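Side-chain contacts in endo-1,4-beta-xylanase (Pseudoalteromonas haloplanktis, PDB 1H12), which hydrolyses internal beta-1,4 linkages of xylan as a cold-adapted glycoside hydrolase of family 8: residues Q107-N112 and A116-V121; P141-E146 and N181-N186; S304-A309 and A349-A354; T318-S321 and Y325-V328. One frame throughout, in Å; residues are numbered along the deposited sequence.

Interaction 1: Q107-N112 and A116-V121; sequences QKNPDN and AKKQGV
Gln119 lies along the backbone of Asp111, and its side chain passes the carbonyl oxygen of that residue atom by atom. CB is 3.5 Å from Asp111 O, CG comes to 3.2 Å of the same Asp111 O, and CD to 3.1 Å of it. OE1 gains no bond there, since both oxygens are acceptors. NE2 reaches beyond and donates to His113 O. CG stands anti to the carbonyl carbon (chi1 -68°) and the chain then runs extended, which carries the amide past Asp111. With an alanine here, the Asp111 carbonyl would probably be less covered and His113 O left without the amide N-H.

The backbones are tied next to this. Asn109 N donates to Val121 O at 2.8 Å, almost straight at 170°. Gly120 N gives a weak bond to Asn109 O. Lys118 to Val121 form a type II beta turn with Gly120 at positive phi. Gly120 CA lies 3.5 Å from Asp111 OD1, whose mate OD2 is in a salt bridge with Lys108 NZ at 2.9 Å. One straight backbone bond and one weak one join the two runs, while the Lys108-Asp111 salt bridge and the Gln119 amide lie at the more exposed end.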
loop_
_atom_site.group_PDB
_atom_site.type_symbol
_atom_site.label_atom_id
_atom_site.label_comp_id
_atom_site.label_asym_id
_atom_site.label_seq_id
_atom_site.Cartn_x
_atom_site.Cartn_y
_atom_site.Cartn_z
ATOM N N GLN A 107 0.778 14.303 -12.275
ATOM C CA GLN A 107 -0.302 13.380 -11.974
ATOM C C GLN A 107 -1.603 14.064 -11.625
ATOM O O GLN A 107 -2.687 13.568 -11.960
ATOM C CB GLN A 107 0.124 12.361 -10.900
ATOM C CG GLN A 107 1.190 11.420 -11.386
ATOM C CD GLN A 107 1.806 10.550 -10.284
ATOM O OE1 GLN A 107 2.099 11.037 -9.192
ATOM N NE2 GLN A 107 2.053 9.279 -10.607
ATOM N N LYS A 108 -1.541 15.197 -10.926
ATOM C CA LYS A 108 -2.751 15.863 -10.468
ATOM C C LYS A 108 -3.598 16.311 -11.649
ATOM O O LYS A 108 -3.108 17.074 -12.515
ATOM C CB LYS A 108 -2.388 17.067 -9.618
ATOM C CG LYS A 108 -3.579 17.719 -8.997
ATOM C CD LYS A 108 -3.212 19.060 -8.314
ATOM C CE LYS A 108 -4.437 19.873 -8.013
ATOM N NZ LYS A 108 -4.077 21.197 -7.471
ATOM N N ASN A 109 -4.867 15.987 -11.654
ATOM C CA ASN A 109 -5.819 16.571 -12.613
ATOM C C ASN A 109 -6.177 17.966 -12.125
ATOM O O ASN A 109 -6.385 18.207 -10.926
ATOM C CB ASN A 109 -7.087 15.734 -12.694
ATOM C CG ASN A 109 -6.898 14.368 -13.291
ATOM O OD1 ASN A 109 -7.449 13.347 -12.722
ATOM N ND2 ASN A 109 -6.263 14.258 -14.397
ATOM N N PRO A 110 -6.305 18.931 -13.048
ATOM C CA PRO A 110 -6.579 20.288 -12.634
ATOM C C PRO A 110 -7.837 20.451 -11.817
ATOM O O PRO A 110 -8.834 19.742 -12.018
ATOM C CB PRO A 110 -6.704 21.060 -13.960
ATOM C CG PRO A 110 -6.636 20.106 -14.973
ATOM C CD PRO A 110 -6.129 18.805 -14.469
ATOM N N ASP A 111 -7.829 21.427 -10.920
ATOM C CA ASP A 111 -8.986 21.691 -10.085
ATOM C C ASP A 111 -10.193 22.191 -10.845
ATOM O O ASP A 111 -11.318 22.125 -10.328
ATOM C CB ASP A 111 -8.587 22.686 -8.984
ATOM C CG ASP A 111 -7.569 22.073 -8.020
ATOM O OD1 ASP A 111 -7.712 20.922 -7.601
ATOM O OD2 ASP A 111 -6.548 22.689 -7.711
ATOM N N ASN A 112 -9.962 22.666 -12.054
ATOM C CA ASN A 112 -11.015 23.153 -12.927
ATOM C C ASN A 112 -11.261 22.176 -14.113
ATOM O O ASN A 112 -11.811 22.545 -15.126
ATOM C CB ASN A 112 -10.782 24.610 -13.364
ATOM C CG ASN A 112 -9.609 24.744 -14.224
ATOM O OD1 ASN A 112 -8.778 23.816 -14.348
ATOM N ND2 ASN A 112 -9.521 25.891 -14.945
ATOM N N ALA A 116 -16.216 17.283 -12.794
ATOM C CA ALA A 116 -16.020 17.569 -11.400
ATOM C C ALA A 116 -15.467 16.388 -10.631
ATOM O O ALA A 116 -14.791 16.574 -9.636
ATOM C CB ALA A 116 -17.352 18.048 -10.738
ATOM N N LYS A 117 -15.799 15.207 -11.054
ATOM C CA LYS A 117 -15.328 13.996 -10.344
ATOM C C LYS A 117 -13.840 13.770 -10.447
ATOM O O LYS A 117 -13.255 13.038 -9.627
ATOM C CB LYS A 117 -16.085 12.775 -10.811
ATOM C CG LYS A 117 -17.551 12.758 -10.358
ATOM C CD LYS A 117 -18.236 11.486 -10.727
ATOM C CE LYS A 117 -19.712 11.385 -10.174
ATOM N NZ LYS A 117 -20.559 12.225 -11.081
ATOM N N LYS A 118 -13.174 14.402 -11.416
ATOM C CA LYS A 118 -11.729 14.292 -11.601
ATOM C C LYS A 118 -10.971 15.433 -10.986
ATOM O O LYS A 118 -9.721 15.388 -10.923
ATOM C CB LYS A 118 -11.383 14.240 -13.082
ATOM C CG LYS A 118 -11.649 12.862 -13.704
ATOM C CD LYS A 118 -11.452 12.840 -15.156
ATOM C CE LYS A 118 -11.627 11.416 -15.694
ATOM N NZ LYS A 118 -11.633 11.463 -17.228
ATOM N N GLN A 119 -11.641 16.488 -10.555
ATOM C CA GLN A 119 -10.940 17.691 -10.087
ATOM C C GLN A 119 -10.063 17.413 -8.903
ATOM O O GLN A 119 -10.544 17.000 -7.849
ATOM C CB GLN A 119 -11.954 18.784 -9.747
ATOM C CG GLN A 119 -12.663 19.309 -11.000
ATOM C CD GLN A 119 -13.769 20.291 -10.717
ATOM O OE1 GLN A 119 -14.139 20.484 -9.578
ATOM N NE2 GLN A 119 -14.314 20.899 -11.778
ATOM N N GLY A 120 -8.767 17.654 -9.066
ATOM C CA GLY A 120 -7.816 17.460 -8.004
ATOM C C GLY A 120 -7.456 16.048 -7.644
ATOM O O GLY A 120 -6.655 15.855 -6.740
ATOM N N VAL A 121 -8.036 15.045 -8.311
ATOM C CA VAL A 121 -7.596 13.665 -8.097
ATOM C C VAL A 121 -6.375 13.391 -8.977
ATOM O O VAL A 121 -6.090 14.162 -9.895
ATOM C CB VAL A 121 -8.713 12.616 -8.303
ATOM C CG1 VAL A 121 -9.997 13.062 -7.571
ATOM C CG2 VAL A 121 -9.001 12.305 -9.744
#

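Interaction 2: P141-E146 and N181-N186; sequences PAPDGE and NKLMEN
In the (alpha/alpha)6 barrel of family 8 glycoside hydrolases, Leu183 joins the end of helix 168-182 to the start of helix 143-160, where it packs on Pro141, Pro143 and Glu146. The chain leaves helical geometry at Leu183 and then enters the short strand 184-185. The CB of Leu183 is directed toward the start of helix 143-160.

The two methyls of Leu183 divide the work. CD2 goes to the proline rings: it is 3.8 Å from CG of Pro141 and 4.1 Å from CG of Pro143. CD1 sits 4.0 Å from CB of Pro143 and 3.7 Å from CG of Glu146. It also lies over the flat face of the Glu146 carboxylate, 3.7 Å from its CD. The two side chains cross at about a right angle. Glu146 presents that face because its chain is bent at CB-CG (chi2 83°), which folds the carboxylate back beside the leucine.

OE2 of Glu146 accepts a hydrogen bond from Tyr122 N, so its polar end is used by the loop before strand 123-128. Met175 and Ile179 of helix 168-182 also touch Glu146.

No hydrogen bond links the two segments. Van der Waals contact joins them, with one leucine filling the angle between two proline rings and the flank of a buried glutamate whose OE2 is bonded by Tyr122 N.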
loop_
_atom_site.group_PDB
_atom_site.type_symbol
_atom_site.label_atom_id
_atom_site.label_comp_id
_atom_site.label_asym_id
_atom_site.label_seq_id
_atom_site.Cartn_x
_atom_site.Cartn_y
_atom_site.Cartn_z
ATOM N N PRO A 141 -8.539 8.015 -10.989
ATOM C CA PRO A 141 -7.636 7.752 -9.872
ATOM C C PRO A 141 -7.527 6.279 -9.516
ATOM O O PRO A 141 -8.358 5.457 -9.887
ATOM C CB PRO A 141 -8.286 8.522 -8.733
ATOM C CG PRO A 141 -9.784 8.358 -9.002
ATOM C CD PRO A 141 -9.899 8.430 -10.515
ATOM N N ALA A 142 -6.494 5.973 -8.739
ATOM C CA ALA A 142 -6.358 4.720 -7.985
ATOM C C ALA A 142 -6.325 5.194 -6.519
ATOM O O ALA A 142 -5.257 5.577 -6.046
ATOM C CB ALA A 142 -5.125 3.955 -8.337
ATOM N N PRO A 143 -7.489 5.249 -5.848
ATOM C CA PRO A 143 -7.573 6.049 -4.606
ATOM C C PRO A 143 -6.653 5.740 -3.466
ATOM O O PRO A 143 -6.454 6.611 -2.625
ATOM C CB PRO A 143 -9.031 5.923 -4.238
ATOM C CG PRO A 143 -9.740 5.871 -5.588
ATOM C CD PRO A 143 -8.831 4.980 -6.405
ATOM N N ASP A 144 -6.083 4.525 -3.355
ATOM C CA ASP A 144 -5.061 4.344 -2.351
ATOM C C ASP A 144 -3.791 5.131 -2.603
ATOM O O ASP A 144 -3.037 5.367 -1.665
ATOM C CB ASP A 144 -4.782 2.880 -2.054
ATOM C CG ASP A 144 -4.165 2.075 -3.184
ATOM O OD1 ASP A 144 -4.421 2.453 -4.375
ATOM O OD2 ASP A 144 -3.474 1.082 -2.899
ATOM N N GLY A 145 -3.549 5.568 -3.838
ATOM C CA GLY A 145 -2.462 6.502 -4.104
ATOM C C GLY A 145 -2.672 7.808 -3.332
ATOM O O GLY A 145 -1.789 8.227 -2.597
ATOM N N GLU A 146 -3.840 8.428 -3.470
ATOM C CA GLU A 146 -4.134 9.631 -2.715
ATOM C C GLU A 146 -4.038 9.368 -1.211
ATOM O O GLU A 146 -3.536 10.231 -0.477
ATOM C CB GLU A 146 -5.537 10.169 -3.059
ATOM C CG GLU A 146 -5.662 10.844 -4.411
ATOM C CD GLU A 146 -5.875 9.976 -5.648
ATOM O OE1 GLU A 146 -5.602 8.742 -5.574
ATOM O OE2 GLU A 146 -6.319 10.539 -6.661
ATOM N N ASN A 181 -13.977 14.497 -0.572
ATOM C CA ASN A 181 -14.945 15.051 -1.501
ATOM C C ASN A 181 -15.096 14.283 -2.793
ATOM O O ASN A 181 -16.151 14.417 -3.443
ATOM C CB ASN A 181 -14.551 16.483 -1.848
ATOM C CG ASN A 181 -14.682 17.415 -0.711
ATOM O OD1 ASN A 181 -15.475 17.236 0.156
ATOM N ND2 ASN A 181 -13.876 18.507 -0.773
ATOM N N LYS A 182 -14.088 13.545 -3.203
ATOM C CA LYS A 182 -14.079 12.872 -4.473
ATOM C C LYS A 182 -13.973 11.368 -4.419
ATOM O O LYS A 182 -14.337 10.698 -5.392
ATOM C CB LYS A 182 -12.885 13.384 -5.338
ATOM C CG LYS A 182 -12.829 14.882 -5.516
ATOM C CD LYS A 182 -13.982 15.529 -6.264
ATOM C CE LYS A 182 -13.810 17.016 -6.394
ATOM N NZ LYS A 182 -14.972 17.637 -7.076
ATOM N N LEU A 183 -13.418 10.818 -3.336
ATOM C CA LEU A 183 -12.984 9.423 -3.316
ATOM C C LEU A 183 -13.621 8.593 -2.220
ATOM O O LEU A 183 -13.146 7.500 -1.943
ATOM C CB LEU A 183 -11.459 9.301 -3.262
ATOM C CG LEU A 183 -10.678 10.123 -4.313
ATOM C CD1 LEU A 183 -9.210 9.953 -4.092
ATOM C CD2 LEU A 183 -11.079 9.713 -5.705
ATOM N N MET A 184 -14.711 9.070 -1.628
ATOM C CA MET A 184 -15.399 8.403 -0.537
ATOM C C MET A 184 -16.876 8.208 -0.876
ATOM O O MET A 184 -17.514 9.056 -1.514
ATOM C CB MET A 184 -15.291 9.181 0.783
ATOM C CG MET A 184 -13.931 9.159 1.410
ATOM S SD MET A 184 -13.776 7.520 2.260
ATOM C CE MET A 184 -12.165 7.606 2.956
ATOM N N GLU A 185 -17.437 7.116 -0.423
ATOM C CA GLU A 185 -18.901 6.923 -0.400
ATOM C C GLU A 185 -19.257 6.460 0.995
ATOM O O GLU A 185 -18.829 5.422 1.460
ATOM C CB GLU A 185 -19.397 5.906 -1.396
ATOM C CG GLU A 185 -20.931 5.887 -1.425
ATOM C CD GLU A 185 -21.555 4.883 -2.314
ATOM O OE1 GLU A 185 -20.933 4.099 -2.989
ATOM O OE2 GLU A 185 -22.815 4.861 -2.355
ATOM N N ASN A 186 -20.100 7.231 1.682
ATOM C CA ASN A 186 -20.523 6.828 3.033
ATOM C C ASN A 186 -19.315 6.501 3.916
ATOM O O ASN A 186 -19.346 5.513 4.655
ATOM C CB ASN A 186 -21.503 5.587 2.977
ATOM C CG ASN A 186 -22.777 5.791 2.071
ATOM O OD1 ASN A 186 -23.240 6.948 1.890
ATOM N ND2 ASN A 186 -23.276 4.648 1.420
#

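Interaction 3: S304-A309 and A349-A354; sequences SAVNKA and AVALLA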
loop_
_atom_site.group_PDB
_atom_site.type_symbol
_atom_site.label_atom_id
_atom_site.label_comp_id
_atom_site.label_asym_id
_atom_site.label_seq_id
_atom_site.Cartn_x
_atom_site.Cartn_y
_atom_site.Cartn_z
ATOM N N SER A 304 -7.347 -13.605 13.434
ATOM C CA SER A 304 -8.053 -14.607 12.662
ATOM C C SER A 304 -7.836 -14.391 11.163
ATOM O O SER A 304 -7.622 -15.323 10.403
ATOM C CB SER A 304 -9.561 -14.556 13.028
ATOM O OG SER A 304 -10.303 -15.464 12.276
ATOM N N ALA A 305 -7.942 -13.148 10.713
ATOM C CA ALA A 305 -7.780 -12.839 9.288
ATOM C C ALA A 305 -6.434 -13.331 8.786
ATOM O O ALA A 305 -6.362 -14.030 7.770
ATOM C CB ALA A 305 -7.904 -11.332 9.065
ATOM N N VAL A 306 -5.380 -12.950 9.503
ATOM C CA VAL A 306 -4.049 -13.348 9.033
ATOM C C VAL A 306 -3.771 -14.828 9.240
ATOM O O VAL A 306 -3.226 -15.478 8.333
ATOM C CB VAL A 306 -2.925 -12.436 9.536
ATOM C CG1 VAL A 306 -3.296 -10.953 9.218
ATOM C CG2 VAL A 306 -2.578 -12.632 10.945
ATOM N N ASN A 307 -4.111 -15.368 10.381
ATOM C CA ASN A 307 -3.827 -16.764 10.628
ATOM C C ASN A 307 -4.523 -17.644 9.583
ATOM O O ASN A 307 -3.922 -18.600 9.078
ATOM C CB ASN A 307 -4.283 -17.188 12.036
ATOM C CG ASN A 307 -3.412 -16.685 13.148
ATOM O OD1 ASN A 307 -2.217 -16.375 12.991
ATOM N ND2 ASN A 307 -3.997 -16.660 14.369
ATOM N N LYS A 308 -5.768 -17.336 9.236
ATOM C CA LYS A 308 -6.493 -18.161 8.281
ATOM C C LYS A 308 -5.959 -17.939 6.859
ATOM O O LYS A 308 -5.934 -18.907 6.055
ATOM C CB LYS A 308 -7.994 -17.927 8.361
ATOM C CG LYS A 308 -8.605 -18.408 9.658
ATOM C CD LYS A 308 -10.023 -17.814 9.875
ATOM C CE LYS A 308 -11.092 -18.047 8.878
ATOM N NZ LYS A 308 -11.346 -19.556 8.884
ATOM N N ALA A 309 -5.608 -16.718 6.489
ATOM C CA ALA A 309 -5.100 -16.460 5.128
ATOM C C ALA A 309 -3.759 -17.148 4.932
ATOM O O ALA A 309 -3.527 -17.803 3.919
ATOM C CB ALA A 309 -5.003 -14.975 4.894
ATOM N N ALA A 349 4.927 -11.259 4.925
ATOM C CA ALA A 349 5.793 -11.062 6.078
ATOM C C ALA A 349 5.249 -9.948 7.001
ATOM O O ALA A 349 5.312 -10.063 8.225
ATOM C CB ALA A 349 7.187 -10.781 5.647
ATOM N N VAL A 350 4.732 -8.858 6.417
ATOM C CA VAL A 350 4.176 -7.800 7.224
ATOM C C VAL A 350 2.957 -8.264 7.985
ATOM O O VAL A 350 2.710 -7.856 9.131
ATOM C CB VAL A 350 3.864 -6.550 6.388
ATOM C CG1 VAL A 350 3.246 -5.471 7.201
ATOM C CG2 VAL A 350 5.113 -6.078 5.673
ATOM N N ALA A 351 2.168 -9.136 7.359
ATOM C CA ALA A 351 0.996 -9.692 7.993
ATOM C C ALA A 351 1.288 -10.375 9.317
ATOM O O ALA A 351 0.421 -10.475 10.180
ATOM C CB ALA A 351 0.320 -10.705 7.074
ATOM N N LEU A 352 2.526 -10.854 9.466
ATOM C CA LEU A 352 2.944 -11.520 10.710
ATOM C C LEU A 352 2.835 -10.680 11.934
ATOM O O LEU A 352 2.794 -11.221 13.050
ATOM C CB LEU A 352 4.356 -12.079 10.563
ATOM C CG LEU A 352 4.529 -13.116 9.469
ATOM C CD1 LEU A 352 6.018 -13.434 9.360
ATOM C CD2 LEU A 352 3.683 -14.370 9.767
ATOM N N LEU A 353 2.761 -9.361 11.807
ATOM C CA LEU A 353 2.526 -8.482 12.949
ATOM C C LEU A 353 1.164 -8.704 13.598
ATOM O O LEU A 353 0.931 -8.216 14.697
ATOM C CB LEU A 353 2.750 -7.038 12.536
ATOM C CG LEU A 353 4.170 -6.684 12.147
ATOM C CD1 LEU A 353 4.251 -5.416 11.326
ATOM C CD2 LEU A 353 5.050 -6.540 13.415
ATOM N N ALA A 354 0.275 -9.432 12.937
ATOM C CA ALA A 354 -1.004 -9.849 13.502
ATOM C C ALA A 354 -1.077 -11.361 13.719
ATOM O O ALA A 354 -2.122 -11.824 14.190
ATOM C CB ALA A 354 -2.180 -9.419 12.622
#
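Ala354 N donates to Ala351 O at 3.0 Å, and Val306 of helix 300-318 packs on both of these alanines. The bond spans three residues and belongs to the 3-10 turn at the end of helix 342-351. With this three-residue spacing, both methyls point toward Val306.

Val306 is the single side chain that reaches over from its helix. CG2 lies 3.6 Å from CB of Ala354 and 3.4 Å from its carbonyl oxygen O. CG1 meets CB of Ala351 at 4.2 Å and CB of Ala354 at 3.9 Å. With chi1 at -52°, CG2 sits between the backbone N and the carbonyl carbon, and both methyls face the alanines. Val306 was modelled in two conformers, and these distances hold for one of them, so the finer detail is provisional.

Helix 283-296 covers the same residues. Val289 touches Val306, Ile286 touches Ala351, and Ala293 touches Ala354. Nearby, Asn307 ND2 bonds to Thr356 OG1 beyond the 3-10 turn.

The small alanine methyls let the helices approach to 6.3 Å between the CA atoms of Val306 and Ala351. The junction is buried and apolar, without a hydrogen bond across it.

Interaction 4: T318-S321 and Y325-V328; sequences TNNS and YEQV. With XYP (beta-D-xylopyranose), chain B.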
loop_
_atom_site.group_PDB
_atom_site.type_symbol
_atom_site.label_atom_id
_atom_site.label_comp_id
_atom_site.label_asym_id
_atom_site.label_seq_id
_atom_site.Cartn_x
_atom_site.Cartn_y
_atom_site.Cartn_z
ATOM N N THR A 318 1.241 -26.845 -0.323
ATOM C CA THR A 318 1.352 -28.304 -0.254
ATOM C C THR A 318 0.621 -29.002 -1.389
ATOM O O THR A 318 0.924 -30.147 -1.693
ATOM C CB THR A 318 0.870 -28.884 1.084
ATOM O OG1 THR A 318 -0.549 -28.826 1.206
ATOM C CG2 THR A 318 1.566 -28.250 2.284
ATOM N N ASN A 319 -0.376 -28.324 -1.985
ATOM C CA ASN A 319 -1.139 -28.827 -3.083
ATOM C C ASN A 319 -0.752 -28.172 -4.412
ATOM O O ASN A 319 -1.563 -28.030 -5.303
ATOM C CB ASN A 319 -2.625 -28.724 -2.830
ATOM C CG ASN A 319 -3.089 -29.811 -1.866
ATOM O OD1 ASN A 319 -2.951 -31.027 -2.184
ATOM N ND2 ASN A 319 -3.558 -29.407 -0.699
ATOM N N ASN A 320 0.520 -27.839 -4.545
ATOM C CA ASN A 320 1.051 -27.224 -5.760
ATOM C C ASN A 320 2.228 -28.033 -6.262
ATOM O O ASN A 320 3.178 -28.298 -5.525
ATOM C CB ASN A 320 1.482 -25.796 -5.502
ATOM C CG ASN A 320 1.585 -25.000 -6.800
ATOM O OD1 ASN A 320 2.516 -25.223 -7.585
ATOM N ND2 ASN A 320 0.593 -24.170 -7.083
ATOM N N SER A 321 2.214 -28.359 -7.557
ATOM C CA SER A 321 3.290 -29.118 -8.153
ATOM C C SER A 321 4.613 -28.420 -8.183
ATOM O O SER A 321 5.644 -29.089 -8.330
ATOM C CB SER A 321 2.876 -29.542 -9.570
ATOM O OG SER A 321 2.829 -28.388 -10.431
ATOM N N TYR A 325 3.036 -21.418 -3.139
ATOM C CA TYR A 325 1.722 -20.845 -3.322
ATOM C C TYR A 325 1.843 -19.801 -4.445
ATOM O O TYR A 325 2.902 -19.224 -4.657
ATOM C CB TYR A 325 1.128 -20.244 -2.044
ATOM C CG TYR A 325 1.905 -19.150 -1.388
ATOM C CD1 TYR A 325 2.812 -19.422 -0.366
ATOM C CD2 TYR A 325 1.739 -17.817 -1.774
ATOM C CE1 TYR A 325 3.539 -18.423 0.254
ATOM C CE2 TYR A 325 2.470 -16.838 -1.170
ATOM C CZ TYR A 325 3.388 -17.119 -0.162
ATOM O OH TYR A 325 4.060 -16.074 0.450
ATOM N N GLU A 326 0.743 -19.631 -5.171
ATOM C CA GLU A 326 0.710 -18.807 -6.342
ATOM C C GLU A 326 0.232 -17.377 -6.090
ATOM O O GLU A 326 -0.243 -17.025 -5.023
ATOM C CB GLU A 326 -0.126 -19.483 -7.425
ATOM C CG GLU A 326 0.469 -20.767 -7.951
ATOM C CD GLU A 326 -0.269 -21.380 -9.123
ATOM O OE1 GLU A 326 -1.183 -20.761 -9.688
ATOM O OE2 GLU A 326 0.073 -22.552 -9.448
ATOM N N GLN A 327 0.334 -16.573 -7.149
ATOM C CA GLN A 327 -0.025 -15.169 -7.124
ATOM C C GLN A 327 -1.499 -14.898 -7.209
ATOM O O GLN A 327 -1.931 -13.808 -6.758
ATOM C CB GLN A 327 0.683 -14.455 -8.294
ATOM C CG GLN A 327 2.199 -14.417 -8.095
ATOM C CD GLN A 327 2.961 -13.505 -9.045
ATOM O OE1 GLN A 327 2.494 -13.136 -10.098
ATOM N NE2 GLN A 327 4.148 -13.119 -8.623
ATOM N N VAL A 328 -2.275 -15.788 -7.780
ATOM C CA VAL A 328 -3.700 -15.560 -8.014
ATOM C C VAL A 328 -4.524 -16.806 -7.673
ATOM O O VAL A 328 -4.260 -17.920 -8.170
ATOM C CB VAL A 328 -3.996 -15.143 -9.442
ATOM C CG1 VAL A 328 -5.495 -14.947 -9.673
ATOM C CG2 VAL A 328 -3.259 -13.887 -9.831
HETATM O O1 XYP B . 10.454 -12.426 -11.072
HETATM C C1 XYP B . 9.103 -12.884 -11.264
HETATM C C2 XYP B . 8.239 -12.223 -10.318
HETATM C C3 XYP B . 6.805 -12.581 -10.434
HETATM C C4 XYP B . 6.405 -12.705 -11.913
HETATM C C5 XYP B . 7.432 -13.484 -12.716
HETATM O O2 XYP B . 8.644 -12.359 -8.954
HETATM O O3 XYP B . 5.984 -11.675 -9.698
HETATM O O4 XYP B . 5.108 -13.206 -12.090
HETATM O O5 XYP B . 8.721 -12.893 -12.516
#
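Next in the chain to Gln327 of the xylose pocket, Glu326 bonds to Asn320 in the loop between helix 300-318 and strand 329-330. Gln327 shares that pocket with Gly341, Glu342, Tyr378 and Asn382. It approaches the bound beta-D-xylopyranose at O3 and O4 of the sugar.

Asn320 ND2 donates to Glu326 OE2 at 2.9 Å, with an angle of 163° at the hydrogen. OE2 is in the plane of the Asn320 amide. The reverse does not hold: the donor comes to OE2 from above the carboxylate plane, 38° out of it. The amide and carboxylate planes are steeply inclined to each other. ND2 also lies 3.5 Å from CG of Glu326. Glu326 is extended beyond CG and reaches Asn320 with its far end.

Asn320 OD1 accepts from Lys322 N, which makes an Asx turn, and the two ends of the amide are thereby both used. Lys322 NZ forms a salt bridge with the same Glu326 OE2. Losing this amide to a leucine would probably open the Asx turn and leave Glu326 OE2 without its amide donor.

The segment 325-328 also pairs by backbone bonds with Ala340, Gly338 and Gln335. The disulfide Cys324-Cys339 ties the same two runs together. Glu326 OE1 takes a weak bond from Asn336 N, while Glu326 O accepts from Gln344 NE2 of helix 342-351.

In the fold
Interactions 1 and 2 come first along the chain and touch, with centres about 12 Å apart. Lys182 joins them, since its NZ bonds to Ala116 O, and Val121 packs on Glu146. Interactions 3 and 4 follow, with centres about 18 Å apart, and interaction 4 falls in sequence between the two halves of interaction 3. They share helix 300-318, whose end leads into the loop from Asn319 on, and helix 342-351 serves both. Interaction 1 lies on the opposite side of the chain's centre from interactions 3 and 4, about 42 Å from interaction 4 between centres. Interactions 2 and 3 join barrel helices; 1 and 4 lie within loops, the second carrying Gln327 of the xylose pocket.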